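Local coordinates for protein tapirin (Caldicellulosiruptor kristjanssonii, PDB 6N2B) that probably binds cellulose at the cell surface, as a calcium-containing tapirin whose C-terminal domain is built round a long beta-helix, at residues M270-Q273 against N274-F278; L248-G252 against P253-V257. One frame throughout, in Å; residues are numbered along the deposited sequence.

Contact 1 of 2, residues M270-Q273 against N274-F278; sequences MYIQ and NKLVF
Ile272 and Leu276 face each other across a bend in the chain, with Gln273 and Asn274 making the corner. The CG2 branch of Ile272, anti to its backbone N, reaches over the start of the next strand; it lies 3.3 Å from Lys275 O and 3.9 Å from Leu276 CB. In Leu276, chi1 167° carries CG inward and chi2 55° turns CD2 toward the first strand, 4.2 Å from Ile272 CG1. There it also meets the methyl end of the extended Met270 chain, crossing at about a right angle with Met270 CE 3.8 Å from Leu276 CD2. This is a corner of a beta-helix coil: strands 270-272 and 275-278 run on different faces, at 110° to each other, and the inward residues fill the angle. Val255 and Met301, from the flanking strands 254-257 and 300-303, lie against Leu276. An alanine in place of Ile272 would lose the CG2 and CG1 contacts and is likely to leave a gap beside Leu276 at the bend. Asn274 turns its side chain away from the corner, and its ND2 donates to Pro253 O of the adjoining coil. Gln273 OE1, in plane at the edge of the Tyr271 ring, accepts from Tyr271 OH at 3.0 Å, the hydroxyl lying above the carbonyl plane; Ile412 and Lys413 of helix 408-413 touch the tyrosine.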
# COMPACT_ATOMS: atom_id res chain seq x y z
N MET A 270 7.88 0.84 3.10
CA MET A 270 6.61 1.56 3.14
C MET A 270 6.93 3.03 3.40
O MET A 270 7.29 3.40 4.52
CB MET A 270 5.68 0.99 4.20
CG MET A 270 4.30 1.61 4.23
SD MET A 270 3.31 0.78 5.49
CE MET A 270 1.67 1.20 4.92
N TYR A 271 6.81 3.85 2.37
CA TYR A 271 7.07 5.28 2.46
C TYR A 271 5.74 6.01 2.60
O TYR A 271 4.88 5.92 1.72
CB TYR A 271 7.86 5.78 1.24
CG TYR A 271 8.18 7.27 1.25
CD1 TYR A 271 7.19 8.21 0.95
CD2 TYR A 271 9.46 7.73 1.55
CE1 TYR A 271 7.46 9.57 0.95
CE2 TYR A 271 9.75 9.10 1.54
CZ TYR A 271 8.74 10.01 1.24
OH TYR A 271 8.98 11.36 1.23
N ILE A 272 5.59 6.76 3.68
CA ILE A 272 4.38 7.52 3.93
C ILE A 272 4.78 8.99 3.99
O ILE A 272 5.33 9.46 4.99
CB ILE A 272 3.70 7.09 5.23
CG1 ILE A 272 3.43 5.58 5.18
CG2 ILE A 272 2.43 7.90 5.46
CD1 ILE A 272 2.54 5.13 4.03
N GLN A 273 4.47 9.73 2.91
CA GLN A 273 4.90 11.12 2.78
C GLN A 273 4.49 11.98 3.99
O GLN A 273 5.30 12.75 4.51
CB GLN A 273 4.32 11.72 1.50
CG GLN A 273 4.41 13.23 1.41
CD GLN A 273 5.80 13.69 1.09
OE1 GLN A 273 6.59 12.96 0.48
NE2 GLN A 273 6.13 14.91 1.49
N ASN A 274 3.23 11.86 4.44
CA ASN A 274 2.77 12.67 5.56
C ASN A 274 2.25 11.83 6.72
O ASN A 274 2.90 11.78 7.77
CB ASN A 274 1.72 13.68 5.10
CG ASN A 274 1.20 14.52 6.24
OD1 ASN A 274 1.95 15.27 6.88
ND2 ASN A 274 -0.10 14.40 6.52
N LYS A 275 1.08 11.19 6.58
CA LYS A 275 0.41 10.55 7.71
C LYS A 275 -0.14 9.17 7.30
O LYS A 275 -0.57 8.97 6.16
CB LYS A 275 -0.72 11.48 8.24
CG LYS A 275 -2.10 10.85 8.44
CD LYS A 275 -3.14 11.89 8.92
CE LYS A 275 -3.86 12.58 7.76
NZ LYS A 275 -5.00 13.46 8.20
N LEU A 276 -0.09 8.22 8.24
CA LEU A 276 -0.68 6.90 8.09
C LEU A 276 -1.61 6.65 9.27
O LEU A 276 -1.25 6.93 10.41
CB LEU A 276 0.39 5.80 8.00
CG LEU A 276 -0.01 4.33 8.15
CD1 LEU A 276 -1.09 3.95 7.13
CD2 LEU A 276 1.21 3.43 7.98
N VAL A 277 -2.81 6.16 9.00
CA VAL A 277 -3.80 5.99 10.05
C VAL A 277 -4.50 4.65 9.85
O VAL A 277 -5.19 4.46 8.84
CB VAL A 277 -4.84 7.13 10.07
CG1 VAL A 277 -5.80 6.96 11.23
CG2 VAL A 277 -4.15 8.47 10.19
N PHE A 278 -4.33 3.74 10.79
CA PHE A 278 -5.23 2.60 10.93
C PHE A 278 -6.35 3.02 11.86
O PHE A 278 -6.12 3.27 13.05
CB PHE A 278 -4.50 1.38 11.48
CG PHE A 278 -3.64 0.71 10.49
CD1 PHE A 278 -2.38 1.19 10.21
CD2 PHE A 278 -4.08 -0.42 9.82
CE1 PHE A 278 -1.57 0.57 9.29
CE2 PHE A 278 -3.28 -1.05 8.90
CZ PHE A 278 -2.02 -0.56 8.64

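Contact 2 of 2, residues L248-G252 against P253-V257; sequences LICKG and PEVIV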
# COMPACT_ATOMS: atom_id res chain seq x y z
N LEU A 248 5.18 -0.04 -0.71
CA LEU A 248 3.97 0.78 -0.74
C LEU A 248 4.44 2.21 -0.57
O LEU A 248 4.76 2.61 0.55
CB LEU A 248 2.99 0.39 0.35
CG LEU A 248 1.58 1.01 0.33
CD1 LEU A 248 0.69 0.24 1.26
CD2 LEU A 248 1.53 2.48 0.73
N ILE A 249 4.48 2.98 -1.65
CA ILE A 249 4.92 4.37 -1.60
C ILE A 249 3.72 5.29 -1.78
O ILE A 249 3.02 5.22 -2.80
CB ILE A 249 5.98 4.67 -2.67
CG1 ILE A 249 7.25 3.88 -2.40
CG2 ILE A 249 6.21 6.18 -2.74
CD1 ILE A 249 8.24 3.90 -3.52
N CYS A 250 3.49 6.17 -0.82
CA CYS A 250 2.42 7.16 -0.94
C CYS A 250 3.03 8.54 -0.84
O CYS A 250 3.60 8.90 0.19
CB CYS A 250 1.35 6.99 0.12
SG CYS A 250 0.17 8.37 0.04
N LYS A 251 2.91 9.32 -1.91
CA LYS A 251 3.50 10.65 -1.91
C LYS A 251 2.46 11.75 -1.68
O LYS A 251 2.81 12.93 -1.75
CB LYS A 251 4.29 10.86 -3.20
CG LYS A 251 5.54 9.97 -3.21
CD LYS A 251 6.68 10.56 -4.02
CE LYS A 251 7.49 11.61 -3.27
NZ LYS A 251 8.79 11.90 -3.97
N GLY A 252 1.22 11.38 -1.36
CA GLY A 252 0.19 12.33 -0.97
C GLY A 252 0.02 12.48 0.53
O GLY A 252 0.81 11.97 1.34
N PRO A 253 -1.04 13.20 0.94
CA PRO A 253 -1.14 13.63 2.35
C PRO A 253 -1.65 12.59 3.36
O PRO A 253 -1.41 12.78 4.56
CB PRO A 253 -2.11 14.82 2.28
CG PRO A 253 -2.85 14.66 1.01
CD PRO A 253 -1.91 13.99 0.06
N GLU A 254 -2.36 11.54 2.97
CA GLU A 254 -2.87 10.56 3.93
C GLU A 254 -2.78 9.17 3.33
O GLU A 254 -2.82 9.01 2.11
CB GLU A 254 -4.35 10.78 4.35
CG GLU A 254 -4.90 12.21 4.36
CD GLU A 254 -6.41 12.27 4.65
OE1 GLU A 254 -7.21 12.51 3.71
OE2 GLU A 254 -6.80 12.05 5.82
N VAL A 255 -2.66 8.18 4.22
CA VAL A 255 -3.01 6.80 3.93
C VAL A 255 -3.94 6.39 5.05
O VAL A 255 -3.51 6.26 6.20
CB VAL A 255 -1.80 5.86 3.86
CG1 VAL A 255 -2.28 4.43 3.62
CG2 VAL A 255 -0.85 6.29 2.77
N ILE A 256 -5.21 6.20 4.73
CA ILE A 256 -6.22 5.91 5.73
C ILE A 256 -6.70 4.49 5.51
O ILE A 256 -7.33 4.20 4.49
CB ILE A 256 -7.39 6.90 5.66
CG1 ILE A 256 -6.88 8.35 5.58
CG2 ILE A 256 -8.34 6.66 6.82
CD1 ILE A 256 -6.21 8.90 6.84
N VAL A 257 -6.42 3.61 6.46
CA VAL A 257 -6.90 2.24 6.42
C VAL A 257 -8.08 2.14 7.39
O VAL A 257 -7.91 2.28 8.60
CB VAL A 257 -5.79 1.25 6.79
CG1 VAL A 257 -6.34 -0.17 6.91
CG2 VAL A 257 -4.66 1.33 5.76
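Pro253 follows Gly252 at the bend that brings Val255 up against Cys250, between strand 248-250 and strand 254-257. At Glu254 the backbone and side chain part company. Glu254 O lies 3.7 Å from Cys250 SG in simple van der Waals contact, whereas the side chain leaves the backbone away from the first strand, and its OE1 forms a salt bridge with Arg233 NE. Val255 brings the chain back inward and makes the main apolar contact. Its CG2 branch, anti to the carbonyl carbon and beside the backbone N, comes up to the cysteine side chain, 3.5 Å from Cys250 CB and 3.6 Å from Cys250 SG. The arrangement is a beta-helix corner, in which strands on two faces of one coil present inward residues to the same interior. Ile234 and Leu276, from the strands on either side of 254-257, pack on Val255 and continue the hydrophobic column. Cys250 holds its sulfur anti to the backbone N (chi1 173°), which carries SG along the bend toward the following backbone: Gly252 N donates a weak hydrogen bond to Cys250 SG, 3.5 Å long with an angle of 144° at the hydrogen. The cysteine thus serves two ends, its sulfur accepting weakly from the turn while the buried corner itself is held by apolar packing, with the glutamate's charge answered by Arg233.

From the N terminus the chain meets contact 2 first, where 248-252 bends directly into 253-257, and then contact 1, where 270-273 bends into 274-278. The two are in series, neither nested nor crossed, and their centres lie about 5 Å apart. Each closes a corner between two faces of the beta-helix, in successive coils. Strand 269-272 lies parallel beside strand 240-250 on one face, and strand 275-278 beside 254-257 on the next, where Val277 O and Val257 N, 2.8 Å apart, probably form a hydrogen bond. At the bends, Gln273 CB packs 3.5 Å from Gly252 O, so the corners themselves are stacked.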